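Local coordinates for hypothetical protein SMU.848 (Streptococcus mutans, PDB 2G0I), which is probably a cysteine protease of the Prp family, thought to process a ribosomal protein during ribosome assembly, at residues C67-T72 / T128-N133; L73-V78 / L91-F96; A38-I41 / I46-S49; I108-K111 / K115-L118. All coordinates share one frame; numbering follows the deposited sequence.

Four contacts illustrate how a small two-layer alpha-beta sandwich changes its chemistry from place to place. Interaction 1, a buried and purely apolar touch, brings together the two long helices, 61-84 and 114-133. Interaction 2 sets the same helix 61-84 on edge strand 90-94, also apolar but at the surface; the two meet where Leu130 packs on Leu73. In the sheet itself, interaction 3, partly buried, joins the strands of a hairpin by backbone hydrogen bonds whose regular pairing is offset by a beta bulge. Interaction 4, also partly buried, fastens a loop to the start of helix 114-133 through one amide, and a salt bridge, Glu48 to Lys111, ties it to interaction 3.

Interaction 1: residues C67-T72 / T128-N133; sequences CAAVST and TNLAEN. With CA (calcium ion), chain E.
Helix-against-helix packing within one layer of a two-layer alpha-beta sandwich brings Leu130 of helix 114-133 onto Ala69 and Val70 of helix 61-84. A single leucine fork makes the whole contact between these two segments, and no hydrogen bond crosses it. Leu130 has CG anti to its carbonyl carbon (chi1 -69°), which carries the branch out toward the other helix. Both of its methyls rest on the small Ala69, Ala69 CB lying 4.0 Å from Leu130 CD1, and CD1 also reaches Val70, whose CG2 is 3.9 Å away. The alanine offers only a methyl, so the leucine can approach the helix surface closely; the nearest backbones, at Val70 and Leu130, have CA atoms 8.2 Å apart. Val70 also leans on Ile36 of strand 36-43, linking the helix layer to the sheet, while Ala69 meets Thr72 of the second subunit, so the contact borders the dimer interface.

Ser71 and Thr72 turn their hydroxyls back to the carbonyls one turn earlier. Thr72 OG1 bonds Ala68 O at 2.7 Å, reaching it from the face opposite to the one used by Thr72 N, so two donors grip that oxygen. Two residues after Leu130, on the side of the helix turned away from helix 61-84, Glu132 binds a calcium ion through both carboxylate oxygens. Its chain bends at chi2 (-51°), and the metal sits 2.5 Å from Glu132 OE1 and 2.6 Å from Glu132 OE2.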
loop_
_atom_site.group_PDB
_atom_site.type_symbol
_atom_site.label_atom_id
_atom_site.label_comp_id
_atom_site.label_asym_id
_atom_site.label_seq_id
_atom_site.Cartn_x
_atom_site.Cartn_y
_atom_site.Cartn_z
ATOM N N CYS B 67 3.277 0.772 12.635
ATOM C CA CYS B 67 1.868 0.401 12.692
ATOM C C CYS B 67 1.071 1.143 11.646
ATOM O O CYS B 67 0.179 0.590 11.012
ATOM C CB CYS B 67 1.246 0.727 14.041
ATOM S SG CYS B 67 1.731 -0.421 15.316
ATOM N N ALA B 68 1.371 2.427 11.502
ATOM C CA ALA B 68 0.706 3.260 10.491
ATOM C C ALA B 68 0.966 2.687 9.087
ATOM O O ALA B 68 0.012 2.580 8.291
ATOM C CB ALA B 68 1.207 4.683 10.593
ATOM N N ALA B 69 2.221 2.322 8.808
ATOM C CA ALA B 69 2.586 1.644 7.543
ATOM C C ALA B 69 1.786 0.357 7.305
ATOM O O ALA B 69 1.209 0.147 6.223
ATOM C CB ALA B 69 4.071 1.324 7.530
ATOM N N VAL B 70 1.743 -0.499 8.322
ATOM C CA VAL B 70 0.949 -1.759 8.223
ATOM C C VAL B 70 -0.545 -1.502 8.021
ATOM O O VAL B 70 -1.182 -2.139 7.186
ATOM C CB VAL B 70 1.208 -2.680 9.428
ATOM C CG1 VAL B 70 0.254 -3.934 9.403
ATOM C CG2 VAL B 70 2.692 -3.073 9.472
ATOM N N SER B 71 -1.141 -0.615 8.807
ATOM C CA SER B 71 -2.570 -0.328 8.627
ATOM C C SER B 71 -2.926 0.266 7.276
ATOM O O SER B 71 -3.957 -0.102 6.687
ATOM C CB SER B 71 -3.122 0.535 9.765
ATOM O OG SER B 71 -2.893 -0.227 10.943
ATOM N N THR B 72 -2.075 1.158 6.790
ATOM C CA THR B 72 -2.277 1.738 5.440
ATOM C C THR B 72 -2.316 0.664 4.349
ATOM O O THR B 72 -3.228 0.650 3.532
ATOM C CB THR B 72 -1.185 2.787 5.160
ATOM O OG1 THR B 72 -1.259 3.786 6.202
ATOM C CG2 THR B 72 -1.427 3.449 3.794
ATOM N N THR B 128 6.397 -8.023 3.922
ATOM C CA THR B 128 7.747 -8.642 3.878
ATOM C C THR B 128 8.863 -7.568 3.859
ATOM O O THR B 128 9.887 -7.696 4.555
ATOM C CB THR B 128 7.878 -9.650 2.672
ATOM O OG1 THR B 128 6.902 -10.686 2.854
ATOM C CG2 THR B 128 9.301 -10.280 2.613
ATOM N N ASN B 129 8.669 -6.502 3.095
ATOM C CA ASN B 129 9.647 -5.389 3.151
ATOM C C ASN B 129 9.756 -4.655 4.511
ATOM O O ASN B 129 10.851 -4.274 4.964
ATOM C CB ASN B 129 9.487 -4.442 1.943
ATOM C CG ASN B 129 10.042 -5.058 0.658
ATOM O OD1 ASN B 129 10.882 -5.965 0.710
ATOM N ND2 ASN B 129 9.588 -4.580 -0.491
ATOM N N LEU B 130 8.637 -4.517 5.204
ATOM C CA LEU B 130 8.641 -4.001 6.563
ATOM C C LEU B 130 9.301 -4.959 7.553
ATOM O O LEU B 130 10.017 -4.502 8.464
ATOM C CB LEU B 130 7.207 -3.636 7.000
ATOM C CG LEU B 130 6.564 -2.433 6.291
ATOM C CD1 LEU B 130 5.022 -2.377 6.481
ATOM C CD2 LEU B 130 7.192 -1.144 6.815
ATOM N N ALA B 131 9.063 -6.265 7.393
ATOM C CA ALA B 131 9.699 -7.273 8.218
ATOM C C ALA B 131 11.223 -7.260 8.026
ATOM O O ALA B 131 11.964 -7.575 8.963
ATOM C CB ALA B 131 9.122 -8.660 7.945
ATOM N N GLU B 132 11.670 -6.936 6.815
ATOM C CA GLU B 132 13.103 -6.882 6.488
ATOM C C GLU B 132 13.774 -5.665 7.077
ATOM O O GLU B 132 14.884 -5.759 7.596
ATOM C CB GLU B 132 13.325 -6.874 4.970
ATOM C CG GLU B 132 13.190 -8.228 4.326
ATOM C CD GLU B 132 14.026 -9.291 5.026
ATOM O OE1 GLU B 132 15.247 -9.325 4.797
ATOM O OE2 GLU B 132 13.469 -10.096 5.820
ATOM N N ASN B 133 13.094 -4.527 6.966
ATOM C CA ASN B 133 13.621 -3.217 7.315
ATOM C C ASN B 133 13.452 -2.945 8.797
ATOM O O ASN B 133 14.295 -2.305 9.405
ATOM C CB ASN B 133 12.888 -2.113 6.531
ATOM C CG ASN B 133 13.169 -2.149 5.017
ATOM O OD1 ASN B 133 12.615 -1.341 4.262
ATOM N ND2 ASN B 133 14.021 -3.066 4.576
HETATM CA CA CA E . 15.783 -11.310 6.279
#

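Interaction 2: residues L73-V78 / L91-F96; sequences LSMNLV and LQMDEF
Selenomethionine Met75, on helix 61-84, reaches across to selenomethionine Met93 of strand 90-94. Its CB does not head straight for the strand; the approach is made by the later atoms. CG stands anti to the carbonyl carbon (chi1 -68°), and a bend at chi2 (-66°) swings the heavy atom round toward the sheet, where Met75 SE comes 4.2 Å from Met93 SE. The selenium is thus the touching atom on both sides. A second bend, at chi3, folds the methyl CE back instead of prolonging the chain. Met93 arrives differently: its CB already points to the helix, its chi2 is extended (-172°), and only the last bond bends, so that a straight arm meets a curled one.

A turn further along the helix the contact repeats more loosely, with branched side chains. Val78 and Leu91 both direct their CB atoms at each other, and Val78 CG1 lies 4.4 Å from Leu91 CD2. No polar atom takes part in either pair. Beside them Met101 of strand 100-104 touches Ser74, Leu91 and Met93, carrying the apolar seam inward from the edge. A bound diethylene glycol molecule, probably from the crystallisation liquor, lies about 4 Å from the Met75 side chain, in keeping with a surface position. Such apolar packing between a long helix and the outermost strand of the sheet belongs to the two-layer alpha-beta sandwich.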
loop_
_atom_site.group_PDB
_atom_site.type_symbol
_atom_site.label_atom_id
_atom_site.label_comp_id
_atom_site.label_asym_id
_atom_site.label_seq_id
_atom_site.Cartn_x
_atom_site.Cartn_y
_atom_site.Cartn_z
ATOM N N LEU B 73 -1.351 -0.250 4.379
ATOM C CA LEU B 73 -1.270 -1.347 3.389
ATOM C C LEU B 73 -2.455 -2.286 3.543
ATOM O O LEU B 73 -3.073 -2.690 2.538
ATOM C CB LEU B 73 0.033 -2.145 3.568
ATOM C CG LEU B 73 1.324 -1.446 3.107
ATOM C CD1 LEU B 73 2.583 -2.242 3.510
ATOM C CD2 LEU B 73 1.315 -1.163 1.575
ATOM N N SER B 74 -2.760 -2.625 4.800
ATOM C CA SER B 74 -3.890 -3.495 5.138
ATOM C C SER B 74 -5.196 -2.972 4.599
ATOM O O SER B 74 -5.983 -3.692 3.916
ATOM C CB SER B 74 -4.010 -3.640 6.685
ATOM O OG SER B 74 -3.093 -4.643 7.033
HETATM N N MSE B 75 -5.454 -1.711 4.874
HETATM C CA MSE B 75 -6.754 -1.184 4.495
HETATM C C MSE B 75 -6.828 -0.932 2.982
HETATM O O MSE B 75 -7.887 -1.111 2.353
HETATM C CB MSE B 75 -7.146 0.022 5.319
HETATM C CG MSE B 75 -7.409 -0.332 6.778
HETATM SE SE MSE B 75 -8.966 -1.489 6.925
HETATM C CE MSE B 75 -10.037 -0.702 5.586
ATOM N N ASN B 76 -5.686 -0.603 2.397
ATOM C CA ASN B 76 -5.638 -0.481 0.946
ATOM C C ASN B 76 -5.886 -1.795 0.196
ATOM O O ASN B 76 -6.560 -1.785 -0.861
ATOM C CB ASN B 76 -4.335 0.166 0.515
ATOM C CG ASN B 76 -4.364 0.629 -0.936
ATOM O OD1 ASN B 76 -3.552 0.173 -1.728
ATOM N ND2 ASN B 76 -5.286 1.521 -1.274
ATOM N N LEU B 77 -5.365 -2.913 0.722
ATOM C CA LEU B 77 -5.715 -4.230 0.179
ATOM C C LEU B 77 -7.249 -4.456 0.213
ATOM O O LEU B 77 -7.843 -4.777 -0.820
ATOM C CB LEU B 77 -4.966 -5.349 0.915
ATOM C CG LEU B 77 -5.445 -6.740 0.453
ATOM C CD1 LEU B 77 -4.972 -6.995 -1.007
ATOM C CD2 LEU B 77 -4.885 -7.712 1.395
ATOM N N VAL B 78 -7.886 -4.255 1.367
ATOM C CA VAL B 78 -9.341 -4.434 1.481
ATOM C C VAL B 78 -10.096 -3.559 0.494
ATOM O O VAL B 78 -10.960 -4.048 -0.231
ATOM C CB VAL B 78 -9.857 -4.162 2.942
ATOM C CG1 VAL B 78 -11.406 -4.175 3.039
ATOM C CG2 VAL B 78 -9.249 -5.192 3.895
ATOM N N LEU B 91 -13.787 -10.182 6.417
ATOM C CA LEU B 91 -12.820 -9.397 7.186
ATOM C C LEU B 91 -13.300 -9.364 8.613
ATOM O O LEU B 91 -14.425 -8.936 8.879
ATOM C CB LEU B 91 -12.776 -7.951 6.646
ATOM C CG LEU B 91 -11.974 -6.985 7.560
ATOM C CD1 LEU B 91 -10.464 -7.285 7.601
ATOM C CD2 LEU B 91 -12.209 -5.535 7.158
ATOM N N GLN B 92 -12.451 -9.799 9.539
ATOM C CA GLN B 92 -12.744 -9.690 10.981
ATOM C C GLN B 92 -11.703 -8.721 11.526
ATOM O O GLN B 92 -10.516 -8.860 11.224
ATOM C CB GLN B 92 -12.588 -11.068 11.616
ATOM C CG GLN B 92 -12.991 -11.139 13.068
ATOM C CD GLN B 92 -14.400 -10.571 13.292
ATOM O OE1 GLN B 92 -15.422 -11.164 12.859
ATOM N NE2 GLN B 92 -14.465 -9.405 13.957
HETATM N N MSE B 93 -12.123 -7.742 12.322
HETATM C CA MSE B 93 -11.167 -6.810 12.939
HETATM C C MSE B 93 -11.585 -6.415 14.352
HETATM O O MSE B 93 -12.773 -6.142 14.596
HETATM C CB MSE B 93 -11.115 -5.505 12.165
HETATM C CG MSE B 93 -10.445 -5.512 10.816
HETATM SE SE MSE B 93 -10.309 -3.683 10.189
HETATM C CE MSE B 93 -9.299 -3.001 11.561
ATOM N N ASP B 94 -10.603 -6.288 15.246
ATOM C CA ASP B 94 -10.824 -5.670 16.569
ATOM C C ASP B 94 -9.603 -4.911 17.084
ATOM O O ASP B 94 -8.505 -5.055 16.563
ATOM C CB ASP B 94 -11.376 -6.670 17.625
ATOM C CG ASP B 94 -10.357 -7.727 18.071
ATOM O OD1 ASP B 94 -10.509 -8.920 17.699
ATOM O OD2 ASP B 94 -9.420 -7.399 18.828
ATOM N N GLU B 95 -9.816 -4.089 18.107
ATOM C CA GLU B 95 -8.757 -3.227 18.649
ATOM C C GLU B 95 -8.289 -3.675 20.032
ATOM O O GLU B 95 -7.440 -3.026 20.636
ATOM C CB GLU B 95 -9.213 -1.762 18.686
ATOM C CG GLU B 95 -9.799 -1.249 17.373
ATOM C CD GLU B 95 -8.755 -0.921 16.311
ATOM O OE1 GLU B 95 -8.101 0.132 16.447
ATOM O OE2 GLU B 95 -8.616 -1.684 15.316
ATOM N N PHE B 96 -8.826 -4.796 20.509
ATOM C CA PHE B 96 -8.453 -5.349 21.804
ATOM C C PHE B 96 -7.038 -5.912 21.832
ATOM O O PHE B 96 -6.502 -6.352 20.802
#

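Interaction 3: residues A38-I41 / I46-S49; sequences ATFI and ILES
The phenyl ring of Phe40 is met obliquely by Leu47 CD2 and by the carbonyl oxygen of Ser49, the methyl lying 4.4 Å from Phe40 CB. The same Ser49 O is 3.4 Å from Phe40 CA, a CA-H...O contact that accompanies the true hydrogen bond next to it. There Ile41 N donates to Ser49 O at 2.9 Å, its nitrogen tilted 24° from the carbonyl plane. In the other direction Ile41 O receives Glu48 N at 2.8 Å, nearly along the C=O axis, together with a long, weak bond from Ser49 N.

Two residues therefore face one, the hallmark of a classic beta bulge. Glu48 is the first residue of the bulge, its psi of -35° closer to helix than to strand, after which Ser49 returns to an extended backbone and forms an antiparallel hydrogen-bonded pair with Ile41. These two share a face of the sheet: Ser49 OG, held between its backbone N and carbonyl carbon (chi1 67°), lies 3.6 Å from both Ile41 CB and Ile41 CD1. A water bridges the two strands, donating to Thr39 O at 2.8 Å and hydrogen-bonding Ser49 OG. The Glu48 side chain leads away from Ile41; its OE2 forms a salt bridge with Arg43 near the hairpin turn, and its OE1 another with Lys111 in the loop before helix 114-133.

Phe40 and Leu47 pack against helix 114-133, on Leu124 and Phe120 respectively, while strand 138-144 continues the sheet on the far side of strand 36-43, bonding Phe40 through Lys141 and Met143.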
loop_
_atom_site.group_PDB
_atom_site.type_symbol
_atom_site.label_atom_id
_atom_site.label_comp_id
_atom_site.label_asym_id
_atom_site.label_seq_id
_atom_site.Cartn_x
_atom_site.Cartn_y
_atom_site.Cartn_z
ATOM N N ALA B 38 2.310 -11.016 11.267
ATOM C CA ALA B 38 1.479 -11.337 10.132
ATOM C C ALA B 38 1.655 -12.819 9.729
ATOM O O ALA B 38 2.795 -13.300 9.651
ATOM C CB ALA B 38 1.847 -10.444 8.978
ATOM N N THR B 39 0.543 -13.510 9.448
ATOM C CA THR B 39 0.559 -14.934 9.046
ATOM C C THR B 39 -0.247 -15.050 7.777
ATOM O O THR B 39 -1.471 -14.778 7.775
ATOM C CB THR B 39 -0.045 -15.844 10.167
ATOM O OG1 THR B 39 0.673 -15.635 11.382
ATOM C CG2 THR B 39 -0.055 -17.341 9.790
ATOM N N PHE B 40 0.454 -15.365 6.691
ATOM C CA PHE B 40 -0.173 -15.575 5.377
ATOM C C PHE B 40 -0.347 -17.068 5.150
ATOM O O PHE B 40 0.558 -17.874 5.415
ATOM C CB PHE B 40 0.724 -15.015 4.275
ATOM C CG PHE B 40 0.915 -13.508 4.345
ATOM C CD1 PHE B 40 0.186 -12.671 3.477
ATOM C CD2 PHE B 40 1.852 -12.939 5.206
ATOM C CE1 PHE B 40 0.333 -11.288 3.502
ATOM C CE2 PHE B 40 2.025 -11.518 5.230
ATOM C CZ PHE B 40 1.253 -10.699 4.346
ATOM N N ILE B 41 -1.491 -17.433 4.603
ATOM C CA ILE B 41 -1.669 -18.796 4.144
ATOM C C ILE B 41 -1.832 -18.817 2.637
ATOM O O ILE B 41 -2.752 -18.172 2.100
ATOM C CB ILE B 41 -2.854 -19.457 4.838
ATOM C CG1 ILE B 41 -2.588 -19.517 6.337
ATOM C CG2 ILE B 41 -3.147 -20.891 4.194
ATOM C CD1 ILE B 41 -3.754 -19.971 7.111
ATOM N N ILE B 46 -1.999 -20.104 -4.498
ATOM C CA ILE B 46 -2.676 -18.808 -4.323
ATOM C C ILE B 46 -2.790 -18.362 -2.832
ATOM O O ILE B 46 -3.041 -19.163 -1.922
ATOM C CB ILE B 46 -4.084 -18.754 -5.017
ATOM C CG1 ILE B 46 -5.097 -19.643 -4.287
ATOM C CG2 ILE B 46 -3.986 -19.111 -6.569
ATOM C CD1 ILE B 46 -6.586 -19.268 -4.460
ATOM N N LEU B 47 -2.588 -17.070 -2.601
ATOM C CA LEU B 47 -2.814 -16.497 -1.273
ATOM C C LEU B 47 -4.290 -16.541 -0.935
ATOM O O LEU B 47 -5.124 -16.009 -1.681
ATOM C CB LEU B 47 -2.311 -15.044 -1.242
ATOM C CG LEU B 47 -0.786 -14.943 -1.300
ATOM C CD1 LEU B 47 -0.390 -13.504 -1.596
ATOM C CD2 LEU B 47 -0.139 -15.440 0.018
ATOM N N GLU B 48 -4.595 -17.106 0.228
ATOM C CA GLU B 48 -5.972 -17.262 0.648
ATOM C C GLU B 48 -6.348 -16.419 1.848
ATOM O O GLU B 48 -7.468 -15.965 1.920
ATOM C CB GLU B 48 -6.297 -18.734 0.938
ATOM C CG GLU B 48 -6.207 -19.588 -0.350
ATOM C CD GLU B 48 -7.275 -20.673 -0.412
ATOM O OE1 GLU B 48 -7.797 -20.928 -1.513
ATOM O OE2 GLU B 48 -7.572 -21.242 0.630
ATOM N N SER B 49 -5.422 -16.227 2.782
ATOM C CA SER B 49 -5.721 -15.420 3.965
ATOM C C SER B 49 -4.501 -14.766 4.587
ATOM O O SER B 49 -3.374 -15.220 4.424
ATOM C CB SER B 49 -6.443 -16.251 5.029
ATOM O OG SER B 49 -5.587 -17.260 5.570
HETATM O O HOH W 1 -3.937 -16.165 7.648
#

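Interaction 4: residues I108-K111 / K115-L118; sequences ITNK and KVQL
Gln117 and Val116, in the first turns of helix 114-133, hold the end of the turn formed by Ile108 to Lys111. The glutamine is folded: CG lies anti to the carbonyl carbon, and the chain bends at chi2 (-63°), which brings the amide round to the turn. Its NE2 donates to Lys111 O at 2.9 Å with an N-H...O angle of 154°, the oxygen lying a little out of the amide plane.

Val116 straddles two successive carbonyls. With chi1 at 166°, CG1 is turned to Lys111 O, 3.5 Å away, while CG2 lies 3.8 Å from Asn110 O. The turn is type I, closed by Lys111 N to Ile108 O. The Asn110 side chain comes only loosely near Val116; its ND2 is bonded to Asp113 OD2 and Asp86 O, which fixes the amide's rotation. Lys111 has its CB pointing away from the helix; beyond it the chain is fully extended, and NZ bonds Ser106 O and forms a salt bridge with Glu48 OE1.

The loop follows strand 100-104 and leads into helix 114-133, lying beside strand 46-53: Gln117 OE1 accepts from Leu47 N, and Ile46 packs on both Lys111 and Gln117.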
loop_
_atom_site.group_PDB
_atom_site.type_symbol
_atom_site.label_atom_id
_atom_site.label_comp_id
_atom_site.label_asym_id
_atom_site.label_seq_id
_atom_site.Cartn_x
_atom_site.Cartn_y
_atom_site.Cartn_z
ATOM N N ILE B 108 -14.287 -17.322 -1.093
ATOM C CA ILE B 108 -14.747 -16.377 -2.139
ATOM C C ILE B 108 -14.484 -17.042 -3.487
ATOM O O ILE B 108 -13.383 -17.517 -3.700
ATOM C CB ILE B 108 -13.980 -15.018 -2.082
ATOM C CG1 ILE B 108 -13.994 -14.404 -0.660
ATOM C CG2 ILE B 108 -14.483 -14.061 -3.172
ATOM C CD1 ILE B 108 -15.392 -14.245 0.043
ATOM N N THR B 109 -15.484 -17.127 -4.379
ATOM C CA THR B 109 -15.313 -18.017 -5.550
ATOM C C THR B 109 -14.274 -17.485 -6.525
ATOM O O THR B 109 -13.577 -18.259 -7.180
ATOM C CB THR B 109 -16.667 -18.468 -6.223
ATOM O OG1 THR B 109 -17.660 -17.483 -5.970
ATOM C CG2 THR B 109 -17.170 -19.781 -5.600
ATOM N N ASN B 110 -14.087 -16.172 -6.550
ATOM C CA ASN B 110 -13.045 -15.623 -7.415
ATOM C C ASN B 110 -11.715 -15.296 -6.691
ATOM O O ASN B 110 -10.923 -14.478 -7.150
ATOM C CB ASN B 110 -13.589 -14.466 -8.288
ATOM C CG ASN B 110 -13.810 -13.177 -7.503
ATOM O OD1 ASN B 110 -14.089 -13.191 -6.292
ATOM N ND2 ASN B 110 -13.705 -12.050 -8.197
ATOM N N LYS B 111 -11.446 -15.988 -5.590
ATOM C CA LYS B 111 -10.141 -15.844 -4.921
ATOM C C LYS B 111 -8.935 -16.012 -5.838
ATOM O O LYS B 111 -7.912 -15.403 -5.601
ATOM C CB LYS B 111 -10.019 -16.809 -3.734
ATOM C CG LYS B 111 -10.154 -18.276 -4.106
ATOM C CD LYS B 111 -10.302 -19.113 -2.871
ATOM C CE LYS B 111 -10.568 -20.569 -3.248
ATOM N NZ LYS B 111 -10.455 -21.437 -2.033
ATOM N N LYS B 115 -6.456 -10.264 -10.778
ATOM C CA LYS B 115 -6.368 -8.959 -10.073
ATOM C C LYS B 115 -6.355 -9.149 -8.570
ATOM O O LYS B 115 -5.658 -8.414 -7.842
ATOM C CB LYS B 115 -7.520 -8.026 -10.476
ATOM C CG LYS B 115 -7.404 -7.633 -11.920
ATOM C CD LYS B 115 -8.533 -6.803 -12.388
ATOM C CE LYS B 115 -8.185 -6.418 -13.835
ATOM N NZ LYS B 115 -9.297 -5.661 -14.357
ATOM N N VAL B 116 -7.140 -10.123 -8.100
ATOM C CA VAL B 116 -7.223 -10.403 -6.671
ATOM C C VAL B 116 -5.833 -10.806 -6.154
ATOM O O VAL B 116 -5.344 -10.237 -5.153
ATOM C CB VAL B 116 -8.305 -11.482 -6.311
ATOM C CG1 VAL B 116 -8.111 -11.975 -4.888
ATOM C CG2 VAL B 116 -9.751 -10.951 -6.476
ATOM N N GLN B 117 -5.189 -11.759 -6.834
ATOM C CA GLN B 117 -3.875 -12.273 -6.379
ATOM C C GLN B 117 -2.765 -11.264 -6.521
ATOM O O GLN B 117 -1.811 -11.253 -5.722
ATOM C CB GLN B 117 -3.490 -13.546 -7.139
ATOM C CG GLN B 117 -4.340 -14.763 -6.712
ATOM C CD GLN B 117 -4.131 -15.105 -5.267
ATOM O OE1 GLN B 117 -3.008 -15.332 -4.833
ATOM N NE2 GLN B 117 -5.196 -15.090 -4.502
ATOM N N LEU B 118 -2.872 -10.422 -7.551
ATOM C CA LEU B 118 -1.843 -9.384 -7.723
ATOM C C LEU B 118 -1.876 -8.427 -6.542
ATOM O O LEU B 118 -0.825 -8.086 -6.007
ATOM C CB LEU B 118 -2.026 -8.593 -9.009
ATOM C CG LEU B 118 -0.998 -7.454 -9.196
ATOM C CD1 LEU B 118 0.451 -7.947 -9.235
ATOM C CD2 LEU B 118 -1.306 -6.762 -10.487
#